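PDB 5F7V: Lmo0181 protein from Listeria monocytogenes serovar 1/2a, which binds the cyclic glucan cycloalternan and probably delivers it, as a membrane-attached lipoprotein, to an ABC transporter for uptake. Local coordinates for residues S128-Y134 with M247-W253; W265-V269 with P338-A344; Y367-F372 with A385-S389. One frame throughout, in Å; residues are numbered along the deposited sequence. Where two conformers were deposited one is given.

Contact 1 of 3, residues S128-Y134 with M247-W253; sequences SNVVTIY and MLHTGIW. With GLC (alpha-D-glucopyranose), chain B; GLC (alpha-D-glucopyranose), chain C; GLC (alpha-D-glucopyranose), chain D.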
loop_
_atom_site.group_PDB
_atom_site.type_symbol
_atom_site.label_atom_id
_atom_site.label_comp_id
_atom_site.label_asym_id
_atom_site.label_seq_id
_atom_site.Cartn_x
_atom_site.Cartn_y
_atom_site.Cartn_z
ATOM N N SER A 128 -1.526 -1.199 -6.564
ATOM C CA SER A 128 -2.672 -1.476 -5.675
ATOM C C SER A 128 -3.265 -0.196 -5.114
ATOM O O SER A 128 -2.721 0.894 -5.276
ATOM C CB SER A 128 -2.191 -2.357 -4.507
ATOM O OG SER A 128 -1.265 -1.683 -3.680
ATOM N N ASN A 129 -4.422 -0.346 -4.481
ATOM C CA ASN A 129 -5.085 0.763 -3.792
ATOM C C ASN A 129 -5.879 0.220 -2.629
ATOM O O ASN A 129 -5.822 -0.958 -2.295
ATOM C CB ASN A 129 -5.861 1.616 -4.788
ATOM C CG ASN A 129 -6.950 0.851 -5.490
ATOM O OD1 ASN A 129 -7.273 -0.291 -5.150
ATOM N ND2 ASN A 129 -7.534 1.462 -6.507
ATOM N N VAL A 130 -6.532 1.183 -1.971
ATOM C CA VAL A 130 -7.309 0.909 -0.771
ATOM C C VAL A 130 -8.766 1.190 -1.061
ATOM O O VAL A 130 -9.112 2.045 -1.855
ATOM C CB VAL A 130 -6.777 1.783 0.378
ATOM C CG1 VAL A 130 -7.724 1.835 1.589
ATOM C CG2 VAL A 130 -5.373 1.306 0.795
ATOM N N VAL A 131 -9.634 0.375 -0.463
ATOM C CA VAL A 131 -11.074 0.474 -0.621
ATOM C C VAL A 131 -11.709 0.299 0.740
ATOM O O VAL A 131 -11.057 -0.106 1.706
ATOM C CB VAL A 131 -11.639 -0.590 -1.588
ATOM C CG1 VAL A 131 -11.179 -0.266 -3.004
ATOM C CG2 VAL A 131 -11.218 -1.994 -1.227
ATOM N N THR A 132 -12.991 0.634 0.800
ATOM C CA THR A 132 -13.788 0.268 1.985
ATOM C C THR A 132 -14.302 -1.129 1.797
ATOM O O THR A 132 -15.102 -1.378 0.892
ATOM C CB THR A 132 -14.936 1.250 2.169
ATOM O OG1 THR A 132 -14.374 2.556 2.327
ATOM C CG2 THR A 132 -15.779 0.872 3.380
ATOM N N ILE A 133 -13.916 -2.027 2.683
ATOM C CA ILE A 133 -14.338 -3.419 2.635
ATOM C C ILE A 133 -15.409 -3.583 3.707
ATOM O O ILE A 133 -15.180 -3.197 4.861
ATOM C CB ILE A 133 -13.170 -4.367 2.887
ATOM C CG1 ILE A 133 -12.018 -4.055 1.920
ATOM C CG2 ILE A 133 -13.662 -5.815 2.764
ATOM C CD1 ILE A 133 -10.943 -5.086 1.875
ATOM N N TYR A 134 -16.582 -4.087 3.380
ATOM C CA TYR A 134 -17.655 -4.085 4.349
ATOM C C TYR A 134 -18.313 -5.442 4.458
ATOM O O TYR A 134 -18.403 -6.228 3.510
ATOM C CB TYR A 134 -18.674 -2.984 4.048
ATOM C CG TYR A 134 -19.418 -3.046 2.744
ATOM C CD1 TYR A 134 -18.892 -2.477 1.592
ATOM C CD2 TYR A 134 -20.663 -3.648 2.624
ATOM C CE1 TYR A 134 -19.569 -2.485 0.372
ATOM C CE2 TYR A 134 -21.334 -3.663 1.425
ATOM C CZ TYR A 134 -20.786 -3.102 0.301
ATOM O OH TYR A 134 -21.523 -3.124 -0.854
ATOM N N MET A 247 -17.002 -1.981 8.603
ATOM C CA MET A 247 -16.331 -1.297 7.466
ATOM C C MET A 247 -14.847 -1.230 7.794
ATOM O O MET A 247 -14.466 -0.728 8.839
ATOM C CB MET A 247 -16.849 0.124 7.229
ATOM C CG MET A 247 -18.250 0.186 6.695
ATOM S SD MET A 247 -18.869 1.857 6.539
ATOM C CE MET A 247 -19.371 2.271 8.221
ATOM N N LEU A 248 -14.014 -1.738 6.892
ATOM C CA LEU A 248 -12.570 -1.760 7.089
ATOM C C LEU A 248 -11.909 -1.048 5.909
ATOM O O LEU A 248 -12.079 -1.482 4.765
ATOM C CB LEU A 248 -12.080 -3.192 7.192
ATOM C CG LEU A 248 -10.580 -3.380 7.344
ATOM C CD1 LEU A 248 -10.084 -2.818 8.649
ATOM C CD2 LEU A 248 -10.277 -4.863 7.250
ATOM N N HIS A 249 -11.115 -0.018 6.193
ATOM C CA HIS A 249 -10.388 0.695 5.116
ATOM C C HIS A 249 -9.016 0.053 4.968
ATOM O O HIS A 249 -8.141 0.219 5.815
ATOM C CB HIS A 249 -10.242 2.178 5.498
ATOM C CG HIS A 249 -11.551 2.877 5.551
ATOM N ND1 HIS A 249 -11.946 3.768 4.592
ATOM C CD2 HIS A 249 -12.569 2.800 6.434
ATOM C CE1 HIS A 249 -13.147 4.227 4.881
ATOM N NE2 HIS A 249 -13.554 3.647 5.991
ATOM N N THR A 250 -8.865 -0.724 3.907
ATOM C CA THR A 250 -7.627 -1.481 3.740
ATOM C C THR A 250 -7.418 -1.815 2.288
ATOM O O THR A 250 -8.241 -1.516 1.417
ATOM C CB THR A 250 -7.619 -2.722 4.653
ATOM O OG1 THR A 250 -6.282 -3.196 4.766
ATOM C CG2 THR A 250 -8.544 -3.787 4.138
ATOM N N GLY A 251 -6.264 -2.404 2.021
ATOM C CA GLY A 251 -5.897 -2.626 0.635
ATOM C C GLY A 251 -6.447 -3.868 -0.013
ATOM O O GLY A 251 -6.823 -4.858 0.610
ATOM N N ILE A 252 -6.401 -3.820 -1.340
ATOM C CA ILE A 252 -6.815 -4.957 -2.162
ATOM C C ILE A 252 -5.900 -6.162 -1.963
ATOM O O ILE A 252 -6.219 -7.269 -2.383
ATOM C CB ILE A 252 -6.925 -4.608 -3.671
ATOM C CG1 ILE A 252 -5.572 -4.279 -4.317
ATOM C CG2 ILE A 252 -7.923 -3.468 -3.851
ATOM C CD1 ILE A 252 -5.637 -3.958 -5.789
ATOM N N TRP A 253 -4.734 -5.930 -1.354
ATOM C CA TRP A 253 -3.816 -7.015 -0.970
ATOM C C TRP A 253 -4.374 -7.927 0.094
ATOM O O TRP A 253 -3.771 -8.964 0.346
ATOM C CB TRP A 253 -2.433 -6.482 -0.523
ATOM C CG TRP A 253 -2.497 -5.429 0.516
ATOM C CD1 TRP A 253 -2.475 -5.607 1.879
ATOM C CD2 TRP A 253 -2.546 -4.020 0.294
ATOM N NE1 TRP A 253 -2.557 -4.407 2.507
ATOM C CE2 TRP A 253 -2.579 -3.406 1.567
ATOM C CE3 TRP A 253 -2.545 -3.196 -0.848
ATOM C CZ2 TRP A 253 -2.643 -2.010 1.721
ATOM C CZ3 TRP A 253 -2.591 -1.821 -0.675
ATOM C CH2 TRP A 253 -2.652 -1.233 0.579
HETATM C C1 GLC B . -2.921 -2.392 6.034
HETATM C C2 GLC B . -3.596 -2.634 7.372
HETATM C C3 GLC B . -2.736 -3.443 8.311
HETATM C C4 GLC B . -2.187 -4.685 7.631
HETATM C C5 GLC B . -1.485 -4.316 6.341
HETATM C C6 GLC B . -1.155 -5.605 5.606
HETATM O O2 GLC B . -3.999 -1.403 7.983
HETATM O O3 GLC B . -3.355 -3.755 9.548
HETATM O O4 GLC B . -1.329 -5.404 8.509
HETATM O O5 GLC B . -2.394 -3.621 5.488
HETATM O O6 GLC B . -0.483 -5.388 4.360
HETATM C C1 GLC C . 0.924 -2.825 0.443
HETATM C C2 GLC C . 1.542 -2.552 -0.910
HETATM C C3 GLC C . 2.740 -1.631 -0.762
HETATM C C4 GLC C . 2.368 -0.388 0.038
HETATM C C5 GLC C . 1.780 -0.788 1.385
HETATM C C6 GLC C . 1.270 0.402 2.187
HETATM O O2 GLC C . 1.916 -3.800 -1.504
HETATM O O3 GLC C . 3.148 -1.244 -2.071
HETATM O O4 GLC C . 3.573 0.338 0.297
HETATM O O5 GLC C . 0.629 -1.631 1.157
HETATM O O6 GLC C . 0.593 -0.192 3.318
HETATM C C1 GLC D . 0.925 -5.190 4.504
HETATM C C2 GLC D . 1.333 -4.113 3.516
HETATM C C3 GLC D . 1.194 -4.578 2.076
HETATM C C4 GLC D . 2.002 -5.849 1.905
HETATM C C5 GLC D . 1.445 -6.897 2.877
HETATM C C6 GLC D . 2.136 -8.248 2.741
HETATM O O2 GLC D . 0.536 -2.953 3.748
HETATM O O3 GLC D . 1.803 -3.631 1.202
HETATM O O4 GLC D . 1.977 -6.295 0.546
HETATM O O5 GLC D . 1.607 -6.401 4.208
HETATM O O6 GLC D . 3.463 -8.109 3.246
#
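W253 and S128 meet because each side chain takes the first-torsion position between backbone N and carbonyl carbon (chi1 52° and 65°): this turns the indole back so that one face lies against CA of G251, and OG of S128 comes to 3.3 Å from CZ3 of W253, at the ring edge. V130 CG2 reaches CH2 of W253 at 3.7 Å from an oblique direction. The opposite indole face carries sugar, with C1 of the chain C glucose 3.5 Å above the W253 ring plane and over its centre. NE1 of W253 donates to O5 of the chain B glucose at 3.1 Å with an N-H...O angle of 167°. This aromatic platform in the cycloalternan pocket of a periplasmic-binding-protein fold stands just past the end of strand 245-251, which runs antiparallel to 130-134. V131 pairs with T250 and I133 with L248, each through two backbone bonds, and I252 N extends the pairing to N129 O at 3.1 Å. On the face bearing V131 and I133, CD1 of I133 presses on CG2 of T250 at 3.5 Å. On the other, T132 OG1 approaches CE1 of H249 at 3.3 Å, and the imidazole nitrogens of H249 bond instead to E270 and E156.

Contact 2 of 3, residues W265-V269 with P338-A344; sequences WDVQV and PPDNREA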
loop_
_atom_site.group_PDB
_atom_site.type_symbol
_atom_site.label_atom_id
_atom_site.label_comp_id
_atom_site.label_asym_id
_atom_site.label_seq_id
_atom_site.Cartn_x
_atom_site.Cartn_y
_atom_site.Cartn_z
ATOM N N TRP A 265 -19.353 -10.208 2.027
ATOM C CA TRP A 265 -18.670 -8.940 2.069
ATOM C C TRP A 265 -18.533 -8.394 0.668
ATOM O O TRP A 265 -18.513 -9.134 -0.331
ATOM C CB TRP A 265 -17.302 -9.057 2.734
ATOM C CG TRP A 265 -16.324 -10.045 2.138
ATOM C CD1 TRP A 265 -16.308 -11.394 2.316
ATOM C CD2 TRP A 265 -15.235 -9.767 1.273
ATOM N NE1 TRP A 265 -15.293 -11.987 1.616
ATOM C CE2 TRP A 265 -14.595 -10.994 0.981
ATOM C CE3 TRP A 265 -14.704 -8.587 0.745
ATOM C CZ2 TRP A 265 -13.470 -11.059 0.205
ATOM C CZ3 TRP A 265 -13.564 -8.667 -0.030
ATOM C CH2 TRP A 265 -12.959 -9.894 -0.286
ATOM N N ASP A 266 -18.335 -7.077 0.604
ATOM C CA ASP A 266 -18.131 -6.411 -0.684
ATOM C C ASP A 266 -17.270 -5.175 -0.441
ATOM O O ASP A 266 -16.746 -4.968 0.657
ATOM C CB ASP A 266 -19.482 -6.129 -1.369
ATOM C CG ASP A 266 -19.434 -6.051 -2.898
ATOM O OD1 ASP A 266 -18.338 -5.967 -3.503
ATOM O OD2 ASP A 266 -20.568 -6.097 -3.458
ATOM N N VAL A 267 -17.032 -4.419 -1.497
ATOM C CA VAL A 267 -16.133 -3.263 -1.432
ATOM C C VAL A 267 -16.722 -2.053 -2.102
ATOM O O VAL A 267 -17.601 -2.169 -2.977
ATOM C CB VAL A 267 -14.758 -3.581 -2.054
ATOM C CG1 VAL A 267 -14.095 -4.761 -1.372
ATOM C CG2 VAL A 267 -14.841 -3.794 -3.543
ATOM N N GLN A 268 -16.256 -0.882 -1.723
ATOM C CA GLN A 268 -16.684 0.397 -2.283
ATOM C C GLN A 268 -15.540 1.394 -2.331
ATOM O O GLN A 268 -14.605 1.311 -1.568
ATOM C CB GLN A 268 -17.861 0.969 -1.458
ATOM C CG GLN A 268 -18.564 2.183 -2.053
ATOM C CD GLN A 268 -19.028 1.921 -3.456
ATOM O OE1 GLN A 268 -18.327 2.201 -4.414
ATOM N NE2 GLN A 268 -20.244 1.374 -3.579
ATOM N N VAL A 269 -15.635 2.322 -3.278
ATOM C CA VAL A 269 -14.737 3.490 -3.285
ATOM C C VAL A 269 -14.823 4.234 -1.984
ATOM O O VAL A 269 -15.923 4.453 -1.481
ATOM C CB VAL A 269 -15.107 4.436 -4.440
ATOM C CG1 VAL A 269 -14.139 5.628 -4.494
ATOM C CG2 VAL A 269 -15.137 3.727 -5.784
ATOM N N PRO A 338 -15.477 -13.474 -4.127
ATOM C CA PRO A 338 -15.715 -12.132 -3.651
ATOM C C PRO A 338 -14.469 -11.240 -3.817
ATOM O O PRO A 338 -13.366 -11.730 -3.984
ATOM C CB PRO A 338 -16.077 -12.383 -2.183
ATOM C CG PRO A 338 -15.220 -13.558 -1.787
ATOM C CD PRO A 338 -15.318 -14.425 -3.005
ATOM N N PRO A 339 -14.608 -9.920 -3.760
ATOM C CA PRO A 339 -15.887 -9.214 -3.643
ATOM C C PRO A 339 -16.513 -9.075 -5.037
ATOM O O PRO A 339 -15.813 -9.146 -6.057
ATOM C CB PRO A 339 -15.445 -7.846 -3.117
ATOM C CG PRO A 339 -14.110 -7.587 -3.785
ATOM C CD PRO A 339 -13.477 -8.960 -3.755
ATOM N N ASP A 340 -17.822 -8.841 -5.090
ATOM C CA ASP A 340 -18.496 -8.621 -6.365
ATOM C C ASP A 340 -18.109 -7.330 -7.043
ATOM O O ASP A 340 -17.969 -7.296 -8.280
ATOM C CB ASP A 340 -20.014 -8.629 -6.181
ATOM C CG ASP A 340 -20.599 -10.011 -5.916
ATOM O OD1 ASP A 340 -20.092 -11.025 -6.413
ATOM O OD2 ASP A 340 -21.635 -10.070 -5.233
ATOM N N ASN A 341 -17.944 -6.251 -6.266
ATOM C CA ASN A 341 -17.780 -4.924 -6.882
ATOM C C ASN A 341 -16.328 -4.617 -7.205
ATOM O O ASN A 341 -15.772 -3.628 -6.749
ATOM C CB ASN A 341 -18.376 -3.880 -5.962
ATOM C CG ASN A 341 -18.467 -2.524 -6.616
ATOM O OD1 ASN A 341 -18.538 -2.426 -7.847
ATOM N ND2 ASN A 341 -18.457 -1.465 -5.817
ATOM N N ARG A 342 -15.726 -5.495 -8.014
ATOM C CA ARG A 342 -14.360 -5.338 -8.477
ATOM C C ARG A 342 -14.160 -4.000 -9.208
ATOM O O ARG A 342 -13.066 -3.420 -9.127
ATOM C CB ARG A 342 -13.984 -6.517 -9.394
ATOM C CG ARG A 342 -13.998 -7.912 -8.775
ATOM C CD ARG A 342 -12.924 -8.030 -7.741
ATOM N NE ARG A 342 -12.843 -9.337 -7.078
ATOM C CZ ARG A 342 -11.824 -10.183 -7.149
ATOM N NH1 ARG A 342 -10.779 -9.901 -7.907
ATOM N NH2 ARG A 342 -11.835 -11.274 -6.391
ATOM N N GLU A 343 -15.215 -3.484 -9.849
ATOM C CA GLU A 343 -15.080 -2.193 -10.535
ATOM C C GLU A 343 -14.706 -1.070 -9.587
ATOM O O GLU A 343 -14.074 -0.122 -10.051
ATOM C CB GLU A 343 -16.292 -1.828 -11.395
ATOM C CG GLU A 343 -16.439 -2.611 -12.670
ATOM C CD GLU A 343 -15.472 -2.316 -13.820
ATOM O OE1 GLU A 343 -14.480 -1.547 -13.686
ATOM O OE2 GLU A 343 -15.750 -2.906 -14.902
ATOM N N ALA A 344 -15.029 -1.159 -8.298
ATOM C CA ALA A 344 -14.612 -0.108 -7.370
ATOM C C ALA A 344 -13.105 0.068 -7.350
ATOM O O ALA A 344 -12.618 1.178 -7.129
ATOM C CB ALA A 344 -15.084 -0.391 -5.949
HETATM O O HOH W 1 -19.427 -9.437 -2.823
HETATM O O HOH W 2 -22.197 -8.269 -3.276
HETATM O O HOH W 3 -18.631 1.290 -7.008
#
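D266 OD1 accepts two backbone N-H groups, one from each segment. N341 N gives the shorter bond, 2.8 Å to D266 OD1, and uses the syn lone pair; V267 N reaches the same oxygen on its anti side, 33° out of the carboxylate plane. The arrangement fastens the proline-rich turn before helix 343-347 to strand 265-268, which pairs with strand 119-135 in the sheet. N341 is the centre of an inverse gamma turn, and its side chain adds a second tie: with CG opposite the backbone N (chi1 -170°), the amide reaches obliquely to the strand backbone, where ND2 donates to V267 O at 3.0 Å, and V267 O lies close to the amide plane of N341. Two prolines, each preceded by a cis peptide bond, supply the apolar part. CB of P338 sits 3.6 Å above the W265 indole plane, toward the rim, and CD of P339 meets CH2 of W265 at 3.6 Å. CG of the same proline packs against CG1 of V267. R342 points away from the strand and braces the turn from within, its NH2 bonded to P338 O and its NE to P339 O. Waters bridge the segments: one links W265 O to D340 N, and another donates to both D266 OD2 and D340 OD2. Those two carboxylate oxygens are 4.5 Å apart, so the water probably eases their mutual repulsion; the other oxygen of D340, OD1, is bonded to T337. At the far end CB of A344 touches CG2 of V269 at 4.1 Å.

Contact 3 of 3, residues Y367-F372 with A385-S389; sequences YTNSEF and ALKNS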
loop_
_atom_site.group_PDB
_atom_site.type_symbol
_atom_site.label_atom_id
_atom_site.label_comp_id
_atom_site.label_asym_id
_atom_site.label_seq_id
_atom_site.Cartn_x
_atom_site.Cartn_y
_atom_site.Cartn_z
ATOM N N TYR A 367 7.858 9.000 13.236
ATOM C CA TYR A 367 7.601 10.056 14.241
ATOM C C TYR A 367 6.129 10.448 14.284
ATOM O O TYR A 367 5.494 10.477 15.324
ATOM C CB TYR A 367 8.462 11.290 13.964
ATOM C CG TYR A 367 8.209 12.381 14.967
ATOM C CD1 TYR A 367 8.891 12.400 16.176
ATOM C CD2 TYR A 367 7.229 13.345 14.775
ATOM C CE1 TYR A 367 8.633 13.397 17.121
ATOM C CE2 TYR A 367 6.960 14.320 15.706
ATOM C CZ TYR A 367 7.645 14.337 16.888
ATOM O OH TYR A 367 7.372 15.316 17.844
ATOM N N THR A 368 5.566 10.707 13.113
ATOM C CA THR A 368 4.179 11.117 13.009
ATOM C C THR A 368 3.271 10.026 13.535
ATOM O O THR A 368 2.282 10.324 14.209
ATOM C CB THR A 368 3.818 11.469 11.563
ATOM O OG1 THR A 368 4.572 12.646 11.235
ATOM C CG2 THR A 368 2.372 11.769 11.345
ATOM N N ASN A 369 3.585 8.764 13.242
ATOM C CA ASN A 369 2.748 7.671 13.709
ATOM C C ASN A 369 2.737 7.590 15.217
ATOM O O ASN A 369 1.709 7.307 15.828
ATOM C CB ASN A 369 3.178 6.332 13.106
ATOM C CG ASN A 369 2.858 6.244 11.640
ATOM O OD1 ASN A 369 2.048 7.020 11.166
ATOM N ND2 ASN A 369 3.448 5.324 10.936
ATOM N N SER A 370 3.876 7.873 15.842
ATOM C CA SER A 370 3.924 7.888 17.308
ATOM C C SER A 370 3.026 9.033 17.823
ATOM O O SER A 370 2.282 8.829 18.781
ATOM C CB SER A 370 5.367 8.048 17.783
ATOM O OG SER A 370 5.442 8.254 19.183
ATOM N N GLU A 371 3.080 10.214 17.207
ATOM C CA GLU A 371 2.229 11.334 17.634
ATOM C C GLU A 371 0.757 10.987 17.475
ATOM O O GLU A 371 -0.049 11.330 18.328
ATOM C CB GLU A 371 2.568 12.598 16.853
ATOM C CG GLU A 371 3.943 13.143 17.215
ATOM C CD GLU A 371 4.145 13.444 18.687
ATOM O OE1 GLU A 371 3.306 14.226 19.202
ATOM O OE2 GLU A 371 5.045 12.882 19.356
ATOM N N PHE A 372 0.387 10.338 16.375
ATOM C CA PHE A 372 -0.996 9.970 16.157
ATOM C C PHE A 372 -1.461 8.926 17.168
ATOM O O PHE A 372 -2.573 9.032 17.678
ATOM C CB PHE A 372 -1.212 9.467 14.737
ATOM C CG PHE A 372 -1.138 10.506 13.661
ATOM C CD1 PHE A 372 -0.952 11.871 13.895
ATOM C CD2 PHE A 372 -1.254 10.101 12.341
ATOM C CE1 PHE A 372 -0.904 12.782 12.868
ATOM C CE2 PHE A 372 -1.180 11.001 11.306
ATOM C CZ PHE A 372 -1.017 12.351 11.570
ATOM N N ALA A 385 -0.552 16.885 17.759
ATOM C CA ALA A 385 0.101 15.909 16.933
ATOM C C ALA A 385 0.589 16.503 15.615
ATOM O O ALA A 385 1.692 16.188 15.181
ATOM C CB ALA A 385 -0.821 14.730 16.652
ATOM N N LEU A 386 -0.247 17.327 14.996
ATOM C CA LEU A 386 0.111 17.946 13.725
ATOM C C LEU A 386 1.154 19.028 13.899
ATOM O O LEU A 386 2.021 19.159 13.013
ATOM C CB LEU A 386 -1.147 18.414 13.011
ATOM C CG LEU A 386 -2.021 17.262 12.545
ATOM C CD1 LEU A 386 -3.342 17.803 12.079
ATOM C CD2 LEU A 386 -1.375 16.417 11.451
ATOM N N LYS A 387 1.098 19.811 14.975
ATOM C CA LYS A 387 2.143 20.797 15.255
ATOM C C LYS A 387 3.462 20.083 15.420
ATOM O O LYS A 387 4.484 20.452 14.818
ATOM C CB LYS A 387 1.830 21.585 16.508
ATOM C CG LYS A 387 2.922 22.556 16.884
ATOM C CD LYS A 387 2.680 23.220 18.248
ATOM C CE LYS A 387 3.662 24.350 18.555
ATOM N NZ LYS A 387 5.061 23.902 18.569
ATOM N N ASN A 388 3.474 19.034 16.234
ATOM C CA ASN A 388 4.722 18.293 16.475
ATOM C C ASN A 388 5.267 17.661 15.206
ATOM O O ASN A 388 6.473 17.657 14.992
ATOM C CB ASN A 388 4.470 17.251 17.559
ATOM C CG ASN A 388 4.187 17.874 18.907
ATOM O OD1 ASN A 388 4.392 19.066 19.150
ATOM N ND2 ASN A 388 3.692 17.056 19.804
ATOM N N SER A 389 4.365 17.141 14.383
ATOM C CA SER A 389 4.761 16.562 13.107
ATOM C C SER A 389 5.322 17.612 12.151
ATOM O O SER A 389 6.284 17.327 11.455
ATOM C CB SER A 389 3.578 15.878 12.441
ATOM O OG SER A 389 3.099 14.783 13.200
HETATM O O HOH W 4 8.433 17.909 17.200
HETATM O O HOH W 5 6.880 14.055 11.339
#
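From its CB, 4.0 Å from CB of A385, the E371 side chain turns across the helix interface toward N388. CG comes to 4.2 Å from CB of N388; there the chain bends at chi2. CD of E371 stands 3.8 Å from ND2 of N388, the two side chains crossing at about a right angle, and OE1 is the atom that reaches the amide. OE1 of E371 accepts from ND2 of N388 at 2.9 Å, with an almost straight N-H...O angle of 177°. The oxygen lies in the amide plane of N388, whereas the donor stands 52° out of the carboxylate plane, and the two flat groups are steeply turned against each other. OE2 of E371 has a separate partner, a salt bridge to K374 on the same helix. The pair joins helix 361-376 to helix 382-397, a nearly antiparallel helical hairpin in the C-terminal part of the chain; the local axes approach to 9.2 Å at an angle of 162°. One turn before E371, Y367 directs its ring toward the N388 backbone: OH of Y367 lies 3.5 Å from CB of N388, and a water connects that hydroxyl with N388 O. In one of its two conformers S389 OG donates to A385 O within its own helix, a bond that rests on that copy alone. That carbonyl also receives S389 N, which in this copy arrives from the face of its plane opposite to OG. A water lies 2.7 Å from T368 OG1 and makes only a weak bond to S389 O. F372 closes the apolar side, where its ring edge receives CB of A385 in plane and CD2 of L386 at 3.9 Å from CE1 of F372. CG2 of T368 lies over one face of that ring, and F182 meets F372 edge-to-face.

Overall arrangement
Contacts 1, 2 and 3 follow one another in series along the chain, each closing before the next opens. Contacts 1 and 2 belong to one mixed sheet and their centres are 9 Å apart: strand 119-135 pairs with 245-251 on one side and with 265-268 on the other, the latter through probable bonds from Y134 N to D266 O and from Q268 N to T132 O. Contact 1 supplies T250 and W253 to the glycan pocket, whereas contact 2 joins the 338-344 turn to strand 265-268, with the V267 side chain about 13 Å from a glucose. Contact 3 is helix packing away from the sheet, centred about 24 Å from contact 1 and about 33 Å from contact 2, touching neither.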